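Local coordinates for phospholipase C beta (Meleagris gallopavo, PDB 1JAD), which belongs to the phospholipase C beta family, its C-terminal region forming long, largely helical rods that assemble as a dimer of two chains, at residues V153-T158 against A162-L167; A145-R150 against N173-E178; K8-L13 against K137-K142. All blocks are in the same frame, centred on the assembly; numbering follows the deposited sequence.

Contact 1: residues V153-T158 against A162-L167; sequences VMMRST and AAQERL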
ATOM      1  N   VAL A 153      51.579  13.453   9.696  1.00 29.35           N
ATOM      2  CA  VAL A 153      52.144  14.780   9.477  1.00 28.00           C
ATOM      3  C   VAL A 153      52.537  15.452  10.800  1.00 29.54           C
ATOM      4  O   VAL A 153      53.564  16.125  10.889  1.00 28.10           O
ATOM      5  CB  VAL A 153      51.135  15.697   8.741  1.00 28.12           C
ATOM      6  CG1 VAL A 153      51.606  17.147   8.787  1.00 30.42           C
ATOM      7  CG2 VAL A 153      50.998  15.260   7.298  1.00 26.92           C
HETATM    8  N   MSE A 154      51.724  15.255  11.829  1.00 31.16           N
HETATM    9  CA  MSE A 154      51.992  15.862  13.127  1.00 35.36           C
HETATM   10  C   MSE A 154      53.277  15.340  13.776  1.00 38.28           C
HETATM   11  O   MSE A 154      54.198  16.120  14.054  1.00 40.20           O
HETATM   12  CB  MSE A 154      50.776  15.656  14.058  1.00 33.45           C
HETATM   13  CG  MSE A 154      50.861  16.370  15.407  1.00 33.69           C
HETATM   14 SE   MSE A 154      51.849  15.530  16.684  1.00 33.49          SE
HETATM   15  CE  MSE A 154      50.681  14.266  17.219  1.00 38.75           C
HETATM   16  N   MSE A 155      53.345  14.029  14.008  1.00 41.07           N
HETATM   17  CA  MSE A 155      54.506  13.401  14.638  1.00 43.76           C
HETATM   18  C   MSE A 155      55.857  13.839  14.071  1.00 46.41           C
HETATM   19  O   MSE A 155      56.822  13.979  14.819  1.00 47.26           O
HETATM   20  CB  MSE A 155      54.399  11.872  14.548  1.00 46.14           C
HETATM   21  CG  MSE A 155      53.258  11.244  15.347  1.00 48.18           C
HETATM   22 SE   MSE A 155      53.455  11.347  17.157  1.00 55.72          SE
HETATM   23  CE  MSE A 155      54.919  10.297  17.409  1.00 52.85           C
ATOM     24  N   ARG A 156      55.942  14.058  12.762  1.00 49.65           N
ATOM     25  CA  ARG A 156      57.220  14.456  12.182  1.00 52.39           C
ATOM     26  C   ARG A 156      57.542  15.950  12.241  1.00 53.85           C
ATOM     27  O   ARG A 156      58.628  16.358  11.836  1.00 52.60           O
ATOM     28  CB  ARG A 156      57.336  13.978  10.734  1.00 55.04           C
ATOM     29  CG  ARG A 156      56.375  14.619   9.748  1.00 57.85           C
ATOM     30  CD  ARG A 156      56.853  14.330   8.327  1.00 62.20           C
ATOM     31  NE  ARG A 156      56.001  14.914   7.292  1.00 65.56           N
ATOM     32  CZ  ARG A 156      56.336  14.972   6.006  1.00 67.03           C
ATOM     33  NH1 ARG A 156      57.505  14.483   5.599  1.00 66.46           N
ATOM     34  NH2 ARG A 156      55.502  15.510   5.125  1.00 66.62           N
ATOM     35  N   SER A 157      56.611  16.769  12.727  1.00 55.67           N
ATOM     36  CA  SER A 157      56.871  18.204  12.834  1.00 58.95           C
ATOM     37  C   SER A 157      56.975  18.575  14.314  1.00 61.12           C
ATOM     38  O   SER A 157      57.292  19.711  14.666  1.00 61.96           O
ATOM     39  CB  SER A 157      55.757  19.028  12.171  1.00 58.72           C
ATOM     40  OG  SER A 157      54.527  18.908  12.870  1.00 59.74           O
ATOM     41  N   THR A 158      56.695  17.603  15.177  1.00 62.33           N
ATOM     42  CA  THR A 158      56.764  17.814  16.613  1.00 62.66           C
ATOM     43  C   THR A 158      57.464  16.624  17.233  1.00 64.53           C
ATOM     44  O   THR A 158      56.962  15.501  17.178  1.00 65.14           O
ATOM     45  CB  THR A 158      55.375  17.932  17.225  1.00 63.11           C
ATOM     46  OG1 THR A 158      54.688  19.034  16.626  1.00 65.38           O
ATOM     47  CG2 THR A 158      55.475  18.152  18.723  1.00 63.17           C
ATOM     48  N   ALA A 162      54.765  14.937  25.396  1.00 66.84           N
ATOM     49  CA  ALA A 162      53.654  15.699  25.961  1.00 65.23           C
ATOM     50  C   ALA A 162      52.923  16.520  24.908  1.00 64.24           C
ATOM     51  O   ALA A 162      51.700  16.648  24.951  1.00 64.86           O
ATOM     52  CB  ALA A 162      54.154  16.612  27.069  1.00 65.07           C
ATOM     53  N   ALA A 163      53.679  17.069  23.961  1.00 62.52           N
ATOM     54  CA  ALA A 163      53.109  17.879  22.891  1.00 60.22           C
ATOM     55  C   ALA A 163      52.285  17.046  21.918  1.00 58.67           C
ATOM     56  O   ALA A 163      51.087  17.277  21.748  1.00 57.96           O
ATOM     57  CB  ALA A 163      54.218  18.595  22.144  1.00 60.38           C
ATOM     58  N   GLN A 164      52.934  16.077  21.284  1.00 56.88           N
ATOM     59  CA  GLN A 164      52.259  15.222  20.323  1.00 56.67           C
ATOM     60  C   GLN A 164      51.093  14.424  20.914  1.00 56.02           C
ATOM     61  O   GLN A 164      50.189  14.008  20.190  1.00 54.92           O
ATOM     62  CB  GLN A 164      53.282  14.296  19.654  1.00 56.60           C
ATOM     63  CG  GLN A 164      54.277  13.653  20.595  1.00 57.41           C
ATOM     64  CD  GLN A 164      55.278  12.760  19.872  1.00 59.05           C
ATOM     65  OE1 GLN A 164      56.008  13.209  18.984  1.00 58.86           O
ATOM     66  NE2 GLN A 164      55.314  11.486  20.253  1.00 60.40           N
ATOM     67  N   GLU A 165      51.098  14.232  22.228  1.00 55.80           N
ATOM     68  CA  GLU A 165      50.026  13.491  22.882  1.00 55.41           C
ATOM     69  C   GLU A 165      48.804  14.388  22.897  1.00 52.99           C
ATOM     70  O   GLU A 165      47.689  13.940  22.643  1.00 54.03           O
ATOM     71  CB  GLU A 165      50.429  13.126  24.311  1.00 58.44           C
ATOM     72  CG  GLU A 165      51.874  12.647  24.407  1.00 62.56           C
ATOM     73  CD  GLU A 165      52.190  11.487  23.469  1.00 64.46           C
ATOM     74  OE1 GLU A 165      53.394  11.209  23.259  1.00 64.05           O
ATOM     75  OE2 GLU A 165      51.243  10.847  22.957  1.00 66.17           O
ATOM     76  N   ARG A 166      49.029  15.662  23.195  1.00 50.56           N
ATOM     77  CA  ARG A 166      47.963  16.656  23.220  1.00 47.54           C
ATOM     78  C   ARG A 166      47.358  16.755  21.834  1.00 43.47           C
ATOM     79  O   ARG A 166      46.136  16.750  21.673  1.00 41.51           O
ATOM     80  CB  ARG A 166      48.519  18.023  23.620  1.00 51.05           C
ATOM     81  CG  ARG A 166      48.757  18.197  25.102  1.00 56.87           C
ATOM     82  CD  ARG A 166      49.571  19.451  25.372  1.00 60.47           C
ATOM     83  NE  ARG A 166      50.971  19.269  24.992  1.00 63.99           N
ATOM     84  CZ  ARG A 166      51.899  20.218  25.074  1.00 64.64           C
ATOM     85  NH1 ARG A 166      51.578  21.423  25.523  1.00 66.34           N
ATOM     86  NH2 ARG A 166      53.153  19.956  24.731  1.00 64.28           N
ATOM     87  N   LEU A 167      48.226  16.852  20.833  1.00 39.35           N
ATOM     88  CA  LEU A 167      47.786  16.948  19.452  1.00 37.18           C
ATOM     89  C   LEU A 167      47.049  15.671  19.002  1.00 36.28           C
ATOM     90  O   LEU A 167      46.079  15.745  18.249  1.00 35.90           O
ATOM     91  CB  LEU A 167      48.985  17.248  18.550  1.00 36.94           C
ATOM     92  CG  LEU A 167      49.714  18.571  18.844  1.00 38.13           C
ATOM     93  CD1 LEU A 167      50.889  18.757  17.881  1.00 35.47           C
ATOM     94  CD2 LEU A 167      48.738  19.730  18.725  1.00 35.50           C
TER
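The carbonyl oxygen of Met-154 is gripped from its own segment just where helix 75-155 runs out. Ser-157 N donates to Met-154 O at 2.8 Å, and the hydroxyl of the same serine, OG, donates to Met-154 O at 3.0 Å. The hydroxyl lies 15° from the carbonyl plane, and Thr-158 N adds a weak third bond. With its carbonyl held in this way, Met-154 (selenomethionine in the model) sends its side chain across to helix 161-245. CG stands opposite the backbone N (chi1 -174°), and bends at chi2 and chi3 lay the selenium and methyl over the first turns of that helix. Met-154 SE lies 3.5 Å from Gln-164 CB, the two side chains crossing at nearly a right angle, while Met-154 CG meets Leu-167 CD1 at 3.4 Å. Met-155, also selenomethionine, starts alongside rather than facing the partner, but its doubly bent chain brings the end back. Its SE reaches Gln-164 CD at 3.6 Å, so Gln-164 is touched by one selenomethionine at its base and by the other at its end. On the turn side Thr-158 closes the packing: chi1 of -60° sets OG1 beside the backbone N and leaves CG2 anti to it, where CG2 touches Ala-163 CB at 3.7 Å. The motif is a helical hairpin, reversing the chain within a few residues between two long helices. Lys-168, one residue further along helix 161-245, also touches both selenomethionines. No clear hydrogen bond crosses between the segments. The hydrogen bonding that shapes the helix end is therefore local, whereas the contact between the segments rests mainly on the bent side chains of Met-154 and Met-155 packing against Gln-164 and Leu-167, with Thr-158 on Ala-163.

Contact 2: residues A145-R150 against N173-E178; sequences AKRLDR and NSHIQE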
ATOM      1  N   ALA A 145      40.842   7.968   7.475  1.00 22.15           N
ATOM      2  CA  ALA A 145      42.044   8.050   6.657  1.00 20.10           C
ATOM      3  C   ALA A 145      42.707   9.385   6.953  1.00 20.93           C
ATOM      4  O   ALA A 145      43.928   9.462   7.093  1.00 21.22           O
ATOM      5  CB  ALA A 145      41.684   7.978   5.189  1.00 19.84           C
ATOM      6  N   LYS A 146      41.889  10.434   7.030  1.00 21.84           N
ATOM      7  CA  LYS A 146      42.366  11.787   7.320  1.00 24.11           C
ATOM      8  C   LYS A 146      43.023  11.782   8.704  1.00 24.18           C
ATOM      9  O   LYS A 146      44.096  12.361   8.910  1.00 22.95           O
ATOM     10  CB  LYS A 146      41.195  12.782   7.338  1.00 28.22           C
ATOM     11  CG  LYS A 146      40.324  12.805   6.090  1.00 32.05           C
ATOM     12  CD  LYS A 146      41.139  13.109   4.844  1.00 37.95           C
ATOM     13  CE  LYS A 146      40.239  13.223   3.618  1.00 39.74           C
ATOM     14  NZ  LYS A 146      39.248  14.329   3.783  1.00 40.11           N
ATOM     15  N   ARG A 147      42.366  11.113   9.647  1.00 24.02           N
ATOM     16  CA  ARG A 147      42.869  11.018  11.011  1.00 24.12           C
ATOM     17  C   ARG A 147      44.293  10.476  11.000  1.00 25.15           C
ATOM     18  O   ARG A 147      45.203  11.118  11.546  1.00 27.07           O
ATOM     19  CB  ARG A 147      41.976  10.098  11.847  1.00 23.82           C
ATOM     20  CG  ARG A 147      42.214  10.178  13.348  1.00 24.50           C
ATOM     21  CD  ARG A 147      41.459   9.058  14.048  1.00 25.65           C
ATOM     22  NE  ARG A 147      42.065   7.756  13.777  1.00 24.77           N
ATOM     23  CZ  ARG A 147      43.134   7.291  14.421  1.00 24.62           C
ATOM     24  NH1 ARG A 147      43.701   8.029  15.370  1.00 24.79           N
ATOM     25  NH2 ARG A 147      43.640   6.099  14.118  1.00 19.58           N
ATOM     26  N   LEU A 148      44.496   9.310  10.381  1.00 22.96           N
ATOM     27  CA  LEU A 148      45.835   8.725  10.329  1.00 22.82           C
ATOM     28  C   LEU A 148      46.843   9.715   9.761  1.00 24.37           C
ATOM     29  O   LEU A 148      47.934   9.882  10.307  1.00 23.60           O
ATOM     30  CB  LEU A 148      45.892   7.454   9.459  1.00 21.12           C
ATOM     31  CG  LEU A 148      45.485   6.045   9.898  1.00 19.27           C
ATOM     32  CD1 LEU A 148      46.032   5.790  11.289  1.00 17.90           C
ATOM     33  CD2 LEU A 148      44.009   5.889   9.901  1.00 21.39           C
ATOM     34  N   ASP A 149      46.474  10.353   8.651  1.00 25.95           N
ATOM     35  CA  ASP A 149      47.350  11.311   7.980  1.00 26.21           C
ATOM     36  C   ASP A 149      47.661  12.536   8.851  1.00 27.47           C
ATOM     37  O   ASP A 149      48.808  12.988   8.906  1.00 26.24           O
ATOM     38  CB  ASP A 149      46.726  11.741   6.647  1.00 26.60           C
ATOM     39  CG  ASP A 149      47.681  12.557   5.790  1.00 29.93           C
ATOM     40  OD1 ASP A 149      47.841  13.774   6.037  1.00 30.03           O
ATOM     41  OD2 ASP A 149      48.296  11.969   4.871  1.00 30.80           O
ATOM     42  N   ARG A 150      46.653  13.070   9.537  1.00 27.80           N
ATOM     43  CA  ARG A 150      46.892  14.216  10.399  1.00 28.29           C
ATOM     44  C   ARG A 150      47.900  13.836  11.474  1.00 30.07           C
ATOM     45  O   ARG A 150      48.784  14.626  11.809  1.00 31.47           O
ATOM     46  CB  ARG A 150      45.591  14.686  11.036  1.00 28.11           C
ATOM     47  CG  ARG A 150      44.638  15.358  10.066  1.00 28.62           C
ATOM     48  CD  ARG A 150      43.249  15.422  10.677  1.00 31.04           C
ATOM     49  NE  ARG A 150      42.233  15.953   9.771  1.00 31.74           N
ATOM     50  CZ  ARG A 150      40.926  15.830   9.985  1.00 32.79           C
ATOM     51  NH1 ARG A 150      40.487  15.194  11.071  1.00 34.00           N
ATOM     52  NH2 ARG A 150      40.057  16.334   9.119  1.00 32.42           N
ATOM     53  N   ASN A 173      40.038  13.139  18.915  1.00 27.25           N
ATOM     54  CA  ASN A 173      38.780  13.705  19.397  1.00 28.87           C
ATOM     55  C   ASN A 173      37.952  14.200  18.225  1.00 28.34           C
ATOM     56  O   ASN A 173      36.756  13.914  18.125  1.00 28.66           O
ATOM     57  CB  ASN A 173      39.069  14.872  20.331  1.00 33.08           C
ATOM     58  CG  ASN A 173      37.817  15.601  20.745  1.00 39.24           C
ATOM     59  OD1 ASN A 173      37.880  16.607  21.459  1.00 42.54           O
ATOM     60  ND2 ASN A 173      36.665  15.099  20.306  1.00 39.13           N
ATOM     61  N   SER A 174      38.604  14.956  17.348  1.00 27.63           N
ATOM     62  CA  SER A 174      37.972  15.495  16.154  1.00 28.56           C
ATOM     63  C   SER A 174      37.276  14.387  15.373  1.00 27.72           C
ATOM     64  O   SER A 174      36.083  14.469  15.083  1.00 28.34           O
ATOM     65  CB  SER A 174      39.036  16.151  15.258  1.00 29.94           C
ATOM     66  OG  SER A 174      38.535  16.407  13.944  1.00 33.58           O
ATOM     67  N   HIS A 175      38.051  13.359  15.036  1.00 27.42           N
ATOM     68  CA  HIS A 175      37.583  12.218  14.264  1.00 26.50           C
ATOM     69  C   HIS A 175      36.298  11.597  14.783  1.00 26.39           C
ATOM     70  O   HIS A 175      35.288  11.550  14.081  1.00 26.99           O
ATOM     71  CB  HIS A 175      38.666  11.143  14.219  1.00 27.89           C
ATOM     72  CG  HIS A 175      38.197   9.851  13.622  1.00 30.36           C
ATOM     73  ND1 HIS A 175      37.807   9.739  12.303  1.00 28.24           N
ATOM     74  CD2 HIS A 175      38.009   8.628  14.176  1.00 28.42           C
ATOM     75  CE1 HIS A 175      37.401   8.503  12.072  1.00 29.99           C
ATOM     76  NE2 HIS A 175      37.514   7.808  13.191  1.00 29.10           N
ATOM     77  N   ILE A 176      36.348  11.101  16.012  1.00 25.47           N
ATOM     78  CA  ILE A 176      35.186  10.480  16.618  1.00 25.34           C
ATOM     79  C   ILE A 176      33.961  11.369  16.510  1.00 25.05           C
ATOM     80  O   ILE A 176      32.916  10.934  16.030  1.00 26.50           O
ATOM     81  CB  ILE A 176      35.443  10.148  18.101  1.00 26.40           C
ATOM     82  CG1 ILE A 176      36.571   9.125  18.207  1.00 31.47           C
ATOM     83  CG2 ILE A 176      34.194   9.588  18.734  1.00 28.23           C
ATOM     84  CD1 ILE A 176      36.898   8.661  19.625  1.00 32.52           C
ATOM     85  N   GLN A 177      34.078  12.622  16.937  1.00 25.73           N
ATOM     86  CA  GLN A 177      32.921  13.514  16.883  1.00 26.04           C
ATOM     87  C   GLN A 177      32.504  13.828  15.468  1.00 21.75           C
ATOM     88  O   GLN A 177      31.322  13.916  15.163  1.00 19.87           O
ATOM     89  CB  GLN A 177      33.192  14.816  17.636  1.00 31.45           C
ATOM     90  CG  GLN A 177      33.556  14.596  19.086  1.00 37.94           C
ATOM     91  CD  GLN A 177      33.218  15.788  19.937  1.00 41.80           C
ATOM     92  OE1 GLN A 177      33.561  15.845  21.122  1.00 43.96           O
ATOM     93  NE2 GLN A 177      32.516  16.748  19.345  1.00 47.29           N
ATOM     94  N   GLU A 178      33.472  13.988  14.588  1.00 20.04           N
ATOM     95  CA  GLU A 178      33.108  14.286  13.221  1.00 20.99           C
ATOM     96  C   GLU A 178      32.348  13.119  12.567  1.00 19.98           C
ATOM     97  O   GLU A 178      31.464  13.375  11.734  1.00 18.65           O
ATOM     98  CB  GLU A 178      34.343  14.661  12.405  1.00 22.34           C
ATOM     99  CG  GLU A 178      34.002  15.184  11.029  1.00 26.14           C
ATOM    100  CD  GLU A 178      35.206  15.745  10.303  1.00 28.66           C
ATOM    101  OE1 GLU A 178      35.041  16.210   9.154  1.00 30.46           O
ATOM    102  OE2 GLU A 178      36.315  15.720  10.880  1.00 32.03           O
TER
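Arg-147 lays its aliphatic chain against the imidazole of His-175, and the closest approach is Arg-147 CD to His-175 CG at 3.4 Å. The same methylene, CD, lies 3.5 Å from His-175 CD2 and also 3.5 Å from His-175 CB, so it straddles the root of the ring. Further out, Arg-147 NE sits over one face of the ring, 4.2 Å from His-175 CD2. The guanidinium and imidazole planes are turned 52° apart, which excludes a parallel stack; the methylenes carry the packing. Extended through CG and CD, the arginine bends at chi3 (71°), and the guanidinium is turned again about chi4. One turn further along, Arg-150 has a looser share. Its NH1 is 3.7 Å from Ser-174 OG, and its NH2 faces Glu-178 OE2 at 4.2 Å. The carboxylate oxygen comes at the guanidinium edge and the two planes are nearly coplanar, but any attraction is probably electrostatic, without a direct bond. These residues join two antiparallel helices of a long coiled-coil-like rod: the axes of the two short segments run 171° apart in direction and approach to 9.9 Å. Arg-147 and His-175, whose alpha carbons are the nearest pair across the two segments, occupy the buried middle of this contact, with Arg-150, Ser-174 and Glu-178 to one side. The geometry is consistent with a next layer holding the arginines in place. Glu-144 forms a salt bridge to Arg-147 NH2 through OE1, and Asn-172 OD1 receives a weak hydrogen bond from NH1, probably steadying the guanidinium between the two helices. Lys-146 CB lies over the centre of the Arg-150 guanidinium, 4.0 Å above its plane. Beyond these, Met-85 of the second subunit packs on Arg-147 and Glu-92 of the second subunit on His-175.

Contact 3: residues K8-L13 against K137-K142; sequences KEVTQL and KDIKKK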
ATOM      1  N   LYS A   8      28.035  17.988  -0.136  1.00 68.20           N
ATOM      2  CA  LYS A   8      27.190  17.427  -1.186  1.00 67.23           C
ATOM      3  C   LYS A   8      27.849  16.275  -1.948  1.00 65.58           C
ATOM      4  O   LYS A   8      27.191  15.558  -2.708  1.00 65.20           O
ATOM      5  CB  LYS A   8      26.765  18.529  -2.170  1.00 68.10           C
ATOM      6  CG  LYS A   8      27.904  19.306  -2.815  1.00 69.35           C
ATOM      7  CD  LYS A   8      28.673  20.122  -1.786  1.00 71.51           C
ATOM      8  CE  LYS A   8      29.793  20.925  -2.428  1.00 72.78           C
ATOM      9  NZ  LYS A   8      30.558  21.687  -1.403  1.00 72.60           N
ATOM     10  N   GLU A   9      29.148  16.102  -1.740  1.00 63.27           N
ATOM     11  CA  GLU A   9      29.878  15.034  -2.403  1.00 61.59           C
ATOM     12  C   GLU A   9      29.714  13.744  -1.596  1.00 58.87           C
ATOM     13  O   GLU A   9      29.557  12.656  -2.150  1.00 57.23           O
ATOM     14  CB  GLU A   9      31.370  15.386  -2.496  1.00 62.36           C
ATOM     15  CG  GLU A   9      31.673  16.738  -3.135  1.00 64.41           C
ATOM     16  CD  GLU A   9      33.170  17.014  -3.239  1.00 65.37           C
ATOM     17  OE1 GLU A   9      33.863  16.932  -2.198  1.00 64.44           O
ATOM     18  OE2 GLU A   9      33.652  17.319  -4.356  1.00 65.29           O
ATOM     19  N   VAL A  10      29.734  13.888  -0.276  1.00 56.26           N
ATOM     20  CA  VAL A  10      29.633  12.745   0.620  1.00 53.12           C
ATOM     21  C   VAL A  10      28.251  12.482   1.229  1.00 50.34           C
ATOM     22  O   VAL A  10      28.090  11.531   1.994  1.00 49.81           O
ATOM     23  CB  VAL A  10      30.678  12.872   1.755  1.00 53.64           C
ATOM     24  CG1 VAL A  10      32.084  12.920   1.167  1.00 52.80           C
ATOM     25  CG2 VAL A  10      30.408  14.119   2.582  1.00 52.08           C
ATOM     26  N   THR A  11      27.264  13.313   0.901  1.00 47.52           N
ATOM     27  CA  THR A  11      25.904  13.124   1.416  1.00 44.82           C
ATOM     28  C   THR A  11      24.909  13.024   0.263  1.00 43.06           C
ATOM     29  O   THR A  11      23.743  13.387   0.414  1.00 42.06           O
ATOM     30  CB  THR A  11      25.437  14.304   2.300  1.00 44.36           C
ATOM     31  OG1 THR A  11      25.244  15.473   1.491  1.00 43.06           O
ATOM     32  CG2 THR A  11      26.462  14.599   3.373  1.00 46.20           C
ATOM     33  N   GLN A  12      25.361  12.537  -0.887  1.00 42.17           N
ATOM     34  CA  GLN A  12      24.474  12.442  -2.040  1.00 42.13           C
ATOM     35  C   GLN A  12      23.565  11.213  -2.022  1.00 41.54           C
ATOM     36  O   GLN A  12      24.021  10.075  -1.855  1.00 40.94           O
ATOM     37  CB  GLN A  12      25.288  12.497  -3.336  1.00 42.75           C
ATOM     38  CG  GLN A  12      24.440  12.414  -4.598  1.00 45.13           C
ATOM     39  CD  GLN A  12      25.170  12.933  -5.823  1.00 45.77           C
ATOM     40  OE1 GLN A  12      26.303  12.535  -6.098  1.00 47.89           O
ATOM     41  NE2 GLN A  12      24.522  13.825  -6.568  1.00 45.82           N
ATOM     42  N   LEU A  13      22.272  11.464  -2.197  1.00 40.80           N
ATOM     43  CA  LEU A  13      21.267  10.413  -2.188  1.00 41.50           C
ATOM     44  C   LEU A  13      20.412  10.433  -3.455  1.00 43.23           C
ATOM     45  O   LEU A  13      20.302  11.460  -4.119  1.00 43.69           O
ATOM     46  CB  LEU A  13      20.375  10.581  -0.953  1.00 40.04           C
ATOM     47  CG  LEU A  13      21.086  10.543   0.407  1.00 38.03           C
ATOM     48  CD1 LEU A  13      20.091  10.858   1.519  1.00 37.18           C
ATOM     49  CD2 LEU A  13      21.734   9.175   0.619  1.00 34.58           C
ATOM     50  N   LYS A 137      29.404   4.456   5.263  1.00 29.10           N
ATOM     51  CA  LYS A 137      30.575   3.595   5.283  1.00 29.76           C
ATOM     52  C   LYS A 137      31.795   4.323   4.724  1.00 29.63           C
ATOM     53  O   LYS A 137      32.863   4.337   5.343  1.00 29.00           O
ATOM     54  CB  LYS A 137      30.323   2.305   4.482  1.00 32.88           C
ATOM     55  CG  LYS A 137      31.332   1.207   4.798  1.00 36.68           C
ATOM     56  CD  LYS A 137      31.127  -0.091   4.014  1.00 39.23           C
ATOM     57  CE  LYS A 137      31.556   0.049   2.557  1.00 44.17           C
ATOM     58  NZ  LYS A 137      31.504  -1.254   1.813  1.00 43.23           N
ATOM     59  N   ASP A 138      31.639   4.934   3.555  1.00 29.24           N
ATOM     60  CA  ASP A 138      32.747   5.639   2.930  1.00 28.89           C
ATOM     61  C   ASP A 138      33.118   6.938   3.674  1.00 27.26           C
ATOM     62  O   ASP A 138      34.250   7.411   3.617  1.00 26.23           O
ATOM     63  CB  ASP A 138      32.416   5.852   1.451  1.00 32.26           C
ATOM     64  CG  ASP A 138      32.356   4.516   0.675  1.00 38.25           C
ATOM     65  OD1 ASP A 138      33.403   3.829   0.570  1.00 39.58           O
ATOM     66  OD2 ASP A 138      31.270   4.130   0.185  1.00 38.68           O
ATOM     67  N   ILE A 139      32.169   7.501   4.399  1.00 26.29           N
ATOM     68  CA  ILE A 139      32.448   8.688   5.192  1.00 26.28           C
ATOM     69  C   ILE A 139      33.410   8.267   6.307  1.00 25.09           C
ATOM     70  O   ILE A 139      34.411   8.938   6.577  1.00 26.03           O
ATOM     71  CB  ILE A 139      31.146   9.248   5.814  1.00 27.45           C
ATOM     72  CG1 ILE A 139      30.300   9.901   4.728  1.00 26.23           C
ATOM     73  CG2 ILE A 139      31.464  10.230   6.923  1.00 33.34           C
ATOM     74  CD1 ILE A 139      31.007  11.021   4.045  1.00 25.54           C
ATOM     75  N   LYS A 140      33.113   7.137   6.946  1.00 23.23           N
ATOM     76  CA  LYS A 140      33.959   6.644   8.018  1.00 21.19           C
ATOM     77  C   LYS A 140      35.336   6.267   7.512  1.00 21.96           C
ATOM     78  O   LYS A 140      36.327   6.386   8.240  1.00 21.91           O
ATOM     79  CB  LYS A 140      33.301   5.456   8.734  1.00 20.26           C
ATOM     80  CG  LYS A 140      31.925   5.785   9.299  1.00 20.72           C
ATOM     81  CD  LYS A 140      31.571   4.976  10.546  1.00 20.54           C
ATOM     82  CE  LYS A 140      31.364   3.499  10.293  1.00 23.82           C
ATOM     83  NZ  LYS A 140      31.096   2.774  11.581  1.00 23.94           N
ATOM     84  N   LYS A 141      35.412   5.825   6.263  1.00 23.70           N
ATOM     85  CA  LYS A 141      36.702   5.458   5.693  1.00 24.73           C
ATOM     86  C   LYS A 141      37.563   6.693   5.441  1.00 23.78           C
ATOM     87  O   LYS A 141      38.746   6.704   5.771  1.00 23.87           O
ATOM     88  CB  LYS A 141      36.521   4.685   4.385  1.00 27.72           C
ATOM     89  CG  LYS A 141      35.921   3.295   4.546  1.00 34.10           C
ATOM     90  CD  LYS A 141      35.867   2.582   3.195  1.00 37.45           C
ATOM     91  CE  LYS A 141      35.240   1.197   3.304  1.00 42.80           C
ATOM     92  NZ  LYS A 141      35.174   0.500   1.975  1.00 45.97           N
ATOM     93  N   LYS A 142      36.976   7.726   4.839  1.00 22.99           N
ATOM     94  CA  LYS A 142      37.710   8.959   4.572  1.00 22.52           C
ATOM     95  C   LYS A 142      38.108   9.620   5.878  1.00 20.10           C
ATOM     96  O   LYS A 142      39.262   9.931   6.100  1.00 19.84           O
ATOM     97  CB  LYS A 142      36.863   9.959   3.773  1.00 23.86           C
ATOM     98  CG  LYS A 142      36.540   9.547   2.351  1.00 29.30           C
ATOM     99  CD  LYS A 142      35.751  10.646   1.642  1.00 35.14           C
ATOM    100  CE  LYS A 142      35.395  10.251   0.210  1.00 38.67           C
ATOM    101  NZ  LYS A 142      34.530   9.028   0.150  1.00 43.58           N
TER
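Val-10, in the irregular N-terminal chain, and Ile-139, on helix 75-155, carry nearly all of this contact. The tight part is one methyl, Ile-139 CD1, which meets the valine on the side of its CB-H bond. It lies 3.5 Å from Val-10 CG2 and 3.6 Å from Val-10 CG1, roughly equidistant from two methyls that both lean away from it. The two side chains cross at about a right angle. Val-10 chi1 of -60° leaves the CB-H side facing Ile-139 and turns CG1 toward Lys-142 CD. The modelled approach of CD1 to Val-10 CB is too close for carbon atoms, and the exact depth of the fit is therefore doubtful. One bond back from the methyl, Ile-139 CG1 also comes within 3.9 Å of Val-10 O. The other side is much looser: Lys-142, one turn along the helix and exposed, leans its chain, extended as far as CE, past the valine, with Lys-142 CD 4.3 Å from Val-10 CG1. That approach shields a little of the valine without gripping it, and no hydrogen bond links the two segments. The contact is thus a small apolar docking of an irregular, turn-like segment on a helix. Its surroundings continue the same attachment: Leu-13 packs on both helix 75-155, at Leu-128, and helix 161-245, at Tyr-193. Thr-11 O accepts a hydrogen bond from Lys-189 and Gln-12 O one from Asn-135, placing the N-terminal segment along the groove between those two long helices.

Overall arrangement
All three contacts lie on one side of the chain's centre, spread along helix 75-155. Contact 1 is at the turn into helix 161-245, its centre about 64 Å from that of the chain. Centre to centre, contact 2 is about 14 Å from contact 1, on the same two helices, and contact 3 is about 15 Å from contact 2 and about 28 Å from contact 1. In sequence, contact 3 closes before the others open, and contact 2 brackets contact 1. Contacts 1 and 2 therefore pair the outgoing and returning arms of one helical hairpin, while contact 3 lays the distant N-terminal segment, over 120 residues earlier, against the same rod.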